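Local coordinates for cytosolic phospholipase A2 delta (Homo sapiens, PDB 5IZ5), which catalyses the calcium-dependent hydrolysis of glycerophospholipids at the sn-2 position, releasing a fatty acid and a lysophospholipid, with a preference for linoleic acid, at residues L495-F500 against S638-K643; A580-P585 against S773-K778; S606-Q611 against P645-V650. The protein carries 3 engineered substitutions. One frame throughout, in Å; residues are numbered along the deposited sequence.

All three contacts lie in the phospholipase catalytic region, and in chain order their segments are 495-500, 580-585, 606-611, 638-643, 645-650 and 773-778. Contacts 1 and 3 are neighbours, with centres 10 Å apart; both reach the large mixed sheet, and Leu610 packs on Tyr497 and Ala499. Contact 2 stands apart, its centre 38 Å from that of contact 1 and 32 Å from that of contact 3, among helices 335-351, 428-441 and 534-543. Contacts 1 and 3 join loops to the hairpin and strands of the sheet, whereas contact 2 brings a C-terminal loop near the substrate-binding Gly335, with the side chain of Met775 about 10 Å from that of the nucleophile Ser365.

Contact 1 of 3, residues L495-F500 against S638-K643; sequences LKYGAF and SQLTPK
Tyr497 sits in the tight turn of a beta hairpin, joining strands 492-494 and 499-501, and reaches across to Leu640, Thr641 and Pro642 in the loop that follows helix 631-634. The turn carries a G1 beta bulge: Gly498, with positive phi, and Ala499 both pair opposite Phe494. With CG beside the backbone N and anti to the carbonyl carbon (chi1 -59°), the phenol is directed into the 638-643 loop. Its OH accepts the backbone N-H of Thr641, with Thr641 N 3.3 Å from Tyr497 OH and a nearly straight N-H...O angle of 164°. The same OH is hydrogen-bonded to Glu483 OE1, so the buried oxygen is held from two sources. Glu483 also takes Thr641 OG1 through its other carboxylate oxygen and pairs with Lys496 NZ, which has a second salt bridge to Asp634; a cluster of charge thus lies beside the phenol and is likely to polarise its O-H.

Carbon packing accompanies the polar contacts. Lys496 CD lies 3.6 Å above one face of the Tyr497 ring, offset toward the rim, so the lysine chain runs over the ring on its way to the carboxylates. Leu640 CD1 meets the edge instead, 4.3 Å from Tyr497 CE1. The side chain of Thr641 crosses the phenol at about a right angle, its CB 3.9 Å from Tyr497 CE2, and Pro642 approaches at a slant, bringing its CD to 4.0 Å from Tyr497 CZ.

Contact 2 of 3, residues A580-P585 against S773-K778; sequences ASWLQP and SNMTYK. With SO4 (sulfate ion), chain M.
Ala580 and Asn774 bring the two loop backbones closest, with CA atoms 4.8 Å apart, and the hydrogen bond between the loops comes from a side chain. That bond runs from Trp582 NE1 to Ser773 O at 3.0 Å, with the acceptor in the indole plane and the donor nearly along the C=O axis. A chi1 of 77° places the indole between backbone N and carbonyl carbon, the crowded position, and turns its N-H edge to the carbonyl. Ala580 CB rests against the same oxygen, 3.2 Å from Ser773 O. Met775 CB and CG lie along the pyrrole part of the indole, CG being 3.5 Å from Trp582 NE1, while the bent thioether leads away. Leu583 CB covers one indole face, and Trp432 also meets the ring.

Asn774 OD1 accepts Thr776 N at 3.0 Å, closing an Asx turn, while its ND2 is hydrogen-bonded to Pro769 O. A sulfate beside Thr776, probably from the crystallisation liquor, is hydrogen-bonded by Ser399 OG, Lys400 N and Leu401 N. A directional N-H...O bond, with packing on one face, thus probably holds the indole's rotation, while apolar packing continues through Met775, whose side chain lies about 6 Å from the substrate-binding Gly335.

Contact 3 of 3, residues S606-Q611 against P645-V650; sequences SPNFLQ and PRLCLV
Ser606 O and Leu647 N form the first of two backbone hydrogen bonds, 2.7 Å long with an N-H...O angle of 162°. The second runs from Asn608 N to Pro645 O at 2.9 Å. Between them Pro607 and Arg646 face each other as a single antiparallel bridge, a non-hydrogen-bonded pair with CA atoms 4.4 Å apart.

Leu647 brings its branches against the turn. Its CD2 touches the amide of Asn608, 3.5 Å from Asn608 OD1, the two side chains crossing at about a right angle, and its CD1 approaches Phe609 CE2 at 4.4 Å. Next to the bridge, the extended side chain of Gln611 lies against the ring of Pro645.

The second shell fixes the asparagine. With CG anti to the backbone N (chi1 -179°), the amide folds back over its own turn: OD1 accepts Leu610 N at 2.9 Å, an Asx turn, and ND2 is held by Glu644 O. Replacing Asn608 by alanine removes both amide atoms and is likely to leave Leu610 N and Glu644 O without these partners and open a gap beside Leu647 CD2. The same residue begins the type I turn that Gln611 N closes on Asn608 O.

Further along, a water accepts Leu649 N at 2.9 Å and is also bound to Ser606 OG. Leu647 and Leu649 pack on strand 463-471, and Leu647 reaches Phe494 of the hairpin as well. The arrangement is that of a loop joined by a short antiparallel bridge to the approach of strand 649-650 in the mixed sheet, the strand that leads directly to Asp651, probably the catalytic proton acceptor, as in related enzymes.

Contact 1 of 3, residues L495-F500 against S638-K643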
loop_
_atom_site.group_PDB
_atom_site.type_symbol
_atom_site.label_atom_id
_atom_site.label_comp_id
_atom_site.label_asym_id
_atom_site.label_seq_id
_atom_site.Cartn_x
_atom_site.Cartn_y
_atom_site.Cartn_z
ATOM N N LEU B 495 -4.559 0.937 6.484
ATOM C CA LEU B 495 -5.513 1.519 7.425
ATOM C C LEU B 495 -6.829 0.706 7.467
ATOM O O LEU B 495 -7.367 0.433 8.530
ATOM C CB LEU B 495 -5.778 2.991 7.068
ATOM C CG LEU B 495 -4.577 3.951 7.129
ATOM C CD1 LEU B 495 -4.947 5.335 6.598
ATOM C CD2 LEU B 495 -4.013 4.056 8.538
ATOM N N LYS B 496 -7.314 0.277 6.309
ATOM C CA LYS B 496 -8.565 -0.490 6.225
ATOM C C LYS B 496 -8.530 -1.846 6.969
ATOM O O LYS B 496 -9.519 -2.245 7.595
ATOM C CB LYS B 496 -8.918 -0.727 4.749
ATOM C CG LYS B 496 -10.268 -1.391 4.462
ATOM C CD LYS B 496 -10.214 -2.255 3.193
ATOM C CE LYS B 496 -10.360 -1.459 1.922
ATOM N NZ LYS B 496 -10.711 -2.363 0.796
ATOM N N TYR B 497 -7.403 -2.550 6.909
ATOM C CA TYR B 497 -7.318 -3.919 7.453
ATOM C C TYR B 497 -6.660 -3.993 8.840
ATOM O O TYR B 497 -6.631 -5.066 9.471
ATOM C CB TYR B 497 -6.555 -4.833 6.493
ATOM C CG TYR B 497 -7.138 -4.957 5.103
ATOM C CD1 TYR B 497 -8.318 -5.647 4.877
ATOM C CD2 TYR B 497 -6.486 -4.415 4.012
ATOM C CE1 TYR B 497 -8.847 -5.763 3.598
ATOM C CE2 TYR B 497 -6.993 -4.530 2.733
ATOM C CZ TYR B 497 -8.176 -5.207 2.530
ATOM O OH TYR B 497 -8.688 -5.325 1.261
ATOM N N GLY B 498 -6.124 -2.866 9.310
ATOM C CA GLY B 498 -5.456 -2.825 10.603
ATOM C C GLY B 498 -4.290 -3.795 10.686
ATOM O O GLY B 498 -4.150 -4.529 11.659
ATOM N N ALA B 499 -3.445 -3.776 9.665
ATOM C CA ALA B 499 -2.391 -4.773 9.518
ATOM C C ALA B 499 -1.124 -4.106 9.023
ATOM O O ALA B 499 -1.130 -3.445 7.990
ATOM C CB ALA B 499 -2.839 -5.867 8.561
ATOM N N PHE B 500 -0.042 -4.284 9.769
ATOM C CA PHE B 500 1.173 -3.523 9.561
ATOM C C PHE B 500 2.420 -4.388 9.741
ATOM O O PHE B 500 2.411 -5.379 10.471
ATOM C CB PHE B 500 1.213 -2.346 10.550
ATOM C CG PHE B 500 0.219 -1.249 10.251
ATOM C CD1 PHE B 500 0.626 -0.075 9.627
ATOM C CD2 PHE B 500 -1.113 -1.377 10.616
ATOM C CE1 PHE B 500 -0.287 0.935 9.343
ATOM C CE2 PHE B 500 -2.035 -0.374 10.335
ATOM C CZ PHE B 500 -1.619 0.786 9.696
ATOM N N SER B 638 -13.975 -12.593 -0.939
ATOM C CA SER B 638 -13.044 -13.380 -1.751
ATOM C C SER B 638 -12.249 -12.528 -2.754
ATOM O O SER B 638 -11.200 -12.963 -3.223
ATOM C CB SER B 638 -13.777 -14.520 -2.468
ATOM O OG SER B 638 -14.912 -14.039 -3.165
ATOM N N GLN B 639 -12.733 -11.323 -3.065
ATOM C CA GLN B 639 -12.042 -10.409 -3.984
ATOM C C GLN B 639 -11.223 -9.316 -3.283
ATOM O O GLN B 639 -10.780 -8.376 -3.937
ATOM C CB GLN B 639 -13.045 -9.739 -4.926
ATOM C CG GLN B 639 -14.133 -10.667 -5.453
ATOM C CD GLN B 639 -15.026 -9.992 -6.484
ATOM O OE1 GLN B 639 -15.622 -8.942 -6.218
ATOM N NE2 GLN B 639 -15.127 -10.593 -7.670
ATOM N N LEU B 640 -11.016 -9.431 -1.972
ATOM C CA LEU B 640 -10.226 -8.427 -1.244
ATOM C C LEU B 640 -8.722 -8.702 -1.304
ATOM O O LEU B 640 -8.299 -9.731 -1.816
ATOM C CB LEU B 640 -10.717 -8.313 0.203
ATOM C CG LEU B 640 -12.109 -7.691 0.374
ATOM C CD1 LEU B 640 -12.407 -7.430 1.839
ATOM C CD2 LEU B 640 -12.258 -6.399 -0.416
ATOM N N THR B 641 -7.921 -7.779 -0.767
ATOM C CA THR B 641 -6.461 -7.829 -0.920
ATOM C C THR B 641 -5.720 -8.996 -0.224
ATOM O O THR B 641 -4.680 -9.440 -0.734
ATOM C CB THR B 641 -5.822 -6.477 -0.496
ATOM O OG1 THR B 641 -6.329 -5.430 -1.332
ATOM C CG2 THR B 641 -4.302 -6.490 -0.607
ATOM N N PRO B 642 -6.226 -9.491 0.927
ATOM C CA PRO B 642 -5.481 -10.530 1.645
ATOM C C PRO B 642 -5.089 -11.734 0.790
ATOM O O PRO B 642 -4.008 -12.280 0.974
ATOM C CB PRO B 642 -6.450 -10.940 2.756
ATOM C CG PRO B 642 -7.184 -9.684 3.053
ATOM C CD PRO B 642 -7.403 -9.055 1.700
ATOM N N LYS B 643 -5.939 -12.111 -0.158
ATOM C CA LYS B 643 -5.661 -13.262 -1.004
ATOM C C LYS B 643 -4.687 -13.007 -2.161
ATOM O O LYS B 643 -4.305 -13.956 -2.839
ATOM C CB LYS B 643 -6.963 -13.955 -1.423
ATOM C CG LYS B 643 -7.264 -14.155 -2.894
ATOM C CD LYS B 643 -7.923 -12.947 -3.532
ATOM C CE LYS B 643 -8.122 -13.174 -5.021
ATOM N NZ LYS B 643 -8.636 -11.953 -5.699
#

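Contact 2 of 3, residues A580-P585 against S773-K778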
loop_
_atom_site.group_PDB
_atom_site.type_symbol
_atom_site.label_atom_id
_atom_site.label_comp_id
_atom_site.label_asym_id
_atom_site.label_seq_id
_atom_site.Cartn_x
_atom_site.Cartn_y
_atom_site.Cartn_z
ATOM N N ALA B 580 9.894 19.088 -19.741
ATOM C CA ALA B 580 11.061 19.407 -18.947
ATOM C C ALA B 580 12.217 18.708 -19.643
ATOM O O ALA B 580 12.002 17.736 -20.369
ATOM C CB ALA B 580 10.894 18.896 -17.528
ATOM N N SER B 581 13.436 19.183 -19.425
ATOM C CA SER B 581 14.582 18.691 -20.178
ATOM C C SER B 581 14.827 17.198 -19.994
ATOM O O SER B 581 14.998 16.480 -20.970
ATOM C CB SER B 581 15.849 19.432 -19.771
ATOM O OG SER B 581 15.733 20.816 -20.033
ATOM N N TRP B 582 14.868 16.750 -18.739
ATOM C CA TRP B 582 15.180 15.348 -18.419
ATOM C C TRP B 582 14.212 14.341 -19.046
ATOM O O TRP B 582 14.583 13.201 -19.317
ATOM C CB TRP B 582 15.197 15.143 -16.892
ATOM C CG TRP B 582 13.834 15.052 -16.263
ATOM C CD1 TRP B 582 13.056 16.094 -15.848
ATOM C CD2 TRP B 582 13.089 13.859 -15.980
ATOM N NE1 TRP B 582 11.873 15.628 -15.333
ATOM C CE2 TRP B 582 11.868 14.261 -15.399
ATOM C CE3 TRP B 582 13.333 12.492 -16.166
ATOM C CZ2 TRP B 582 10.894 13.344 -14.998
ATOM C CZ3 TRP B 582 12.361 11.580 -15.764
ATOM C CH2 TRP B 582 11.159 12.013 -15.187
ATOM N N LEU B 583 12.986 14.787 -19.280
ATOM C CA LEU B 583 11.881 13.924 -19.664
ATOM C C LEU B 583 11.739 13.695 -21.187
ATOM O O LEU B 583 10.984 12.815 -21.613
ATOM C CB LEU B 583 10.596 14.535 -19.096
ATOM C CG LEU B 583 9.345 13.671 -19.025
ATOM C CD1 LEU B 583 9.661 12.280 -18.495
ATOM C CD2 LEU B 583 8.282 14.348 -18.172
ATOM N N GLN B 584 12.470 14.457 -21.999
ATOM C CA GLN B 584 12.248 14.464 -23.449
ATOM C C GLN B 584 12.781 13.218 -24.172
ATOM O O GLN B 584 13.776 12.633 -23.750
ATOM C CB GLN B 584 12.860 15.728 -24.070
ATOM C CG GLN B 584 12.209 17.044 -23.656
ATOM C CD GLN B 584 10.746 17.164 -24.067
ATOM O OE1 GLN B 584 10.335 16.653 -25.109
ATOM N NE2 GLN B 584 9.953 17.852 -23.248
ATOM N N PRO B 585 12.132 12.829 -25.289
ATOM C CA PRO B 585 12.395 11.536 -25.947
ATOM C C PRO B 585 13.785 11.336 -26.571
ATOM O O PRO B 585 14.152 10.194 -26.853
ATOM C CB PRO B 585 11.327 11.469 -27.056
ATOM C CG PRO B 585 10.402 12.616 -26.829
ATOM C CD PRO B 585 11.176 13.640 -26.065
ATOM N N SER B 773 6.561 18.561 -13.977
ATOM C CA SER B 773 7.679 17.757 -14.442
ATOM C C SER B 773 9.014 18.478 -14.460
ATOM O O SER B 773 10.022 17.828 -14.653
ATOM C CB SER B 773 7.384 17.155 -15.808
ATOM O OG SER B 773 6.323 16.218 -15.706
ATOM N N ASN B 774 9.045 19.800 -14.281
ATOM C CA ASN B 774 10.318 20.514 -14.307
ATOM C C ASN B 774 11.172 20.121 -13.113
ATOM O O ASN B 774 10.733 20.216 -11.972
ATOM C CB ASN B 774 10.120 22.032 -14.336
ATOM C CG ASN B 774 11.424 22.789 -14.521
ATOM O OD1 ASN B 774 12.442 22.217 -14.915
ATOM N ND2 ASN B 774 11.399 24.088 -14.245
ATOM N N MET B 775 12.391 19.679 -13.403
ATOM C CA MET B 775 13.340 19.247 -12.390
ATOM C C MET B 775 14.612 20.100 -12.407
ATOM O O MET B 775 15.615 19.736 -11.795
ATOM C CB MET B 775 13.679 17.762 -12.609
ATOM C CG MET B 775 12.594 16.782 -12.162
ATOM S SD MET B 775 12.282 16.740 -10.377
ATOM C CE MET B 775 13.937 16.819 -9.702
ATOM N N THR B 776 14.570 21.234 -13.105
ATOM C CA THR B 776 15.692 22.166 -13.152
ATOM C C THR B 776 15.208 23.567 -12.801
ATOM O O THR B 776 14.477 24.189 -13.567
ATOM C CB THR B 776 16.360 22.188 -14.535
ATOM O OG1 THR B 776 16.583 20.844 -14.975
ATOM C CG2 THR B 776 17.693 22.938 -14.478
ATOM N N TYR B 777 15.597 24.036 -11.619
ATOM C CA TYR B 777 15.234 25.362 -11.134
ATOM C C TYR B 777 16.484 26.223 -11.122
ATOM O O TYR B 777 17.487 25.844 -10.522
ATOM C CB TYR B 777 14.697 25.280 -9.700
ATOM C CG TYR B 777 13.265 24.804 -9.526
ATOM C CD1 TYR B 777 12.582 25.065 -8.343
ATOM C CD2 TYR B 777 12.592 24.108 -10.525
ATOM C CE1 TYR B 777 11.278 24.639 -8.157
ATOM C CE2 TYR B 777 11.285 23.682 -10.344
ATOM C CZ TYR B 777 10.635 23.946 -9.156
ATOM O OH TYR B 777 9.337 23.523 -8.976
ATOM N N LYS B 778 16.433 27.374 -11.788
ATOM C CA LYS B 778 17.463 28.398 -11.606
ATOM C C LYS B 778 17.420 28.821 -10.146
ATOM O O LYS B 778 16.336 28.945 -9.574
ATOM C CB LYS B 778 17.199 29.600 -12.507
ATOM C CG LYS B 778 17.404 29.315 -13.985
ATOM C CD LYS B 778 16.545 30.207 -14.871
ATOM C CE LYS B 778 16.890 31.680 -14.710
ATOM N NZ LYS B 778 16.243 32.503 -15.766
HETATM S S SO4 M . 18.964 20.874 -17.798
HETATM O O1 SO4 M . 19.465 22.227 -17.457
HETATM O O2 SO4 M . 18.216 20.312 -16.650
HETATM O O3 SO4 M . 18.078 20.960 -18.977
HETATM O O4 SO4 M . 20.099 19.987 -18.124
#

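Contact 3 of 3, residues S606-Q611 against P645-V650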
loop_
_atom_site.group_PDB
_atom_site.type_symbol
_atom_site.label_atom_id
_atom_site.label_comp_id
_atom_site.label_asym_id
_atom_site.label_seq_id
_atom_site.Cartn_x
_atom_site.Cartn_y
_atom_site.Cartn_z
ATOM N N SER B 606 5.010 -5.196 -5.530
ATOM C CA SER B 606 5.483 -5.511 -4.193
ATOM C C SER B 606 4.794 -6.746 -3.637
ATOM O O SER B 606 3.580 -6.874 -3.745
ATOM C CB SER B 606 5.244 -4.339 -3.257
ATOM O OG SER B 606 6.034 -3.233 -3.656
ATOM N N PRO B 607 5.573 -7.666 -3.049
ATOM C CA PRO B 607 4.954 -8.792 -2.365
ATOM C C PRO B 607 3.987 -8.319 -1.290
ATOM O O PRO B 607 4.287 -7.365 -0.571
ATOM C CB PRO B 607 6.151 -9.514 -1.736
ATOM C CG PRO B 607 7.291 -9.191 -2.641
ATOM C CD PRO B 607 7.044 -7.768 -3.058
ATOM N N ASN B 608 2.836 -8.970 -1.208
ATOM C CA ASN B 608 1.803 -8.577 -0.270
ATOM C C ASN B 608 2.017 -9.206 1.105
ATOM O O ASN B 608 1.851 -10.412 1.273
ATOM C CB ASN B 608 0.442 -8.993 -0.818
ATOM C CG ASN B 608 -0.698 -8.593 0.094
ATOM O OD1 ASN B 608 -0.524 -7.804 1.029
ATOM N ND2 ASN B 608 -1.881 -9.097 -0.198
ATOM N N PHE B 609 2.359 -8.383 2.093
ATOM C CA PHE B 609 2.550 -8.873 3.461
ATOM C C PHE B 609 1.275 -9.438 4.106
ATOM O O PHE B 609 1.347 -10.134 5.110
ATOM C CB PHE B 609 3.225 -7.815 4.365
ATOM C CG PHE B 609 2.540 -6.473 4.392
ATOM C CD1 PHE B 609 1.502 -6.219 5.274
ATOM C CD2 PHE B 609 2.976 -5.443 3.568
ATOM C CE1 PHE B 609 0.890 -4.971 5.309
ATOM C CE2 PHE B 609 2.360 -4.202 3.595
ATOM C CZ PHE B 609 1.320 -3.968 4.467
ATOM N N LEU B 610 0.113 -9.151 3.521
ATOM C CA LEU B 610 -1.138 -9.743 3.976
ATOM C C LEU B 610 -1.433 -11.129 3.386
ATOM O O LEU B 610 -2.437 -11.742 3.760
ATOM C CB LEU B 610 -2.310 -8.813 3.634
ATOM C CG LEU B 610 -2.240 -7.374 4.146
ATOM C CD1 LEU B 610 -3.543 -6.651 3.844
ATOM C CD2 LEU B 610 -1.947 -7.324 5.640
ATOM N N GLN B 611 -0.583 -11.620 2.481
ATOM C CA GLN B 611 -0.885 -12.843 1.725
ATOM C C GLN B 611 -1.351 -14.013 2.597
ATOM O O GLN B 611 -0.722 -14.354 3.597
ATOM C CB GLN B 611 0.318 -13.297 0.889
ATOM C CG GLN B 611 0.007 -14.523 0.033
ATOM C CD GLN B 611 1.128 -14.923 -0.915
ATOM O OE1 GLN B 611 2.230 -14.375 -0.890
ATOM N NE2 GLN B 611 0.851 -15.911 -1.743
ATOM N N PRO B 645 -1.082 -12.383 -3.870
ATOM C CA PRO B 645 0.359 -12.473 -3.619
ATOM C C PRO B 645 1.089 -11.137 -3.740
ATOM O O PRO B 645 2.151 -10.983 -3.143
ATOM C CB PRO B 645 0.871 -13.433 -4.706
ATOM C CG PRO B 645 -0.325 -14.062 -5.315
ATOM C CD PRO B 645 -1.507 -13.190 -5.032
ATOM N N ARG B 646 0.520 -10.178 -4.469
ATOM C CA ARG B 646 1.208 -8.918 -4.731
ATOM C C ARG B 646 0.317 -7.683 -4.568
ATOM O O ARG B 646 -0.906 -7.769 -4.571
ATOM C CB ARG B 646 1.816 -8.933 -6.133
ATOM C CG ARG B 646 3.040 -9.833 -6.264
ATOM C CD ARG B 646 3.691 -9.790 -7.630
ATOM N NE ARG B 646 2.702 -9.879 -8.693
ATOM C CZ ARG B 646 2.120 -11.004 -9.112
ATOM N NH1 ARG B 646 2.421 -12.189 -8.576
ATOM N NH2 ARG B 646 1.223 -10.937 -10.086
ATOM N N LEU B 647 0.974 -6.541 -4.409
ATOM C CA LEU B 647 0.325 -5.242 -4.334
ATOM C C LEU B 647 0.669 -4.449 -5.578
ATOM O O LEU B 647 1.620 -4.777 -6.285
ATOM C CB LEU B 647 0.835 -4.476 -3.116
ATOM C CG LEU B 647 0.664 -5.182 -1.776
ATOM C CD1 LEU B 647 1.312 -4.344 -0.681
ATOM C CD2 LEU B 647 -0.804 -5.428 -1.483
ATOM N N CYS B 648 -0.125 -3.421 -5.854
ATOM C CA CYS B 648 0.192 -2.466 -6.904
ATOM C C CYS B 648 0.060 -1.067 -6.319
ATOM O O CYS B 648 -1.034 -0.501 -6.268
ATOM C CB CYS B 648 -0.714 -2.642 -8.125
ATOM S SG CYS B 648 -0.269 -1.537 -9.487
ATOM N N LEU B 649 1.191 -0.507 -5.900
ATOM C CA LEU B 649 1.206 0.729 -5.137
ATOM C C LEU B 649 1.421 1.942 -6.033
ATOM O O LEU B 649 2.337 1.983 -6.861
ATOM C CB LEU B 649 2.279 0.674 -4.046
ATOM C CG LEU B 649 2.015 -0.364 -2.948
ATOM C CD1 LEU B 649 3.193 -0.438 -2.000
ATOM C CD2 LEU B 649 0.755 -0.047 -2.166
ATOM N N VAL B 650 0.564 2.932 -5.836
ATOM C CA VAL B 650 0.466 4.072 -6.707
ATOM C C VAL B 650 0.578 5.375 -5.902
ATOM O O VAL B 650 0.249 5.416 -4.726
ATOM C CB VAL B 650 -0.843 3.915 -7.523
ATOM C CG1 VAL B 650 -1.678 5.171 -7.550
ATOM C CG2 VAL B 650 -0.511 3.429 -8.920
HETATM O O HOH W 1 3.857 -1.693 -5.535
#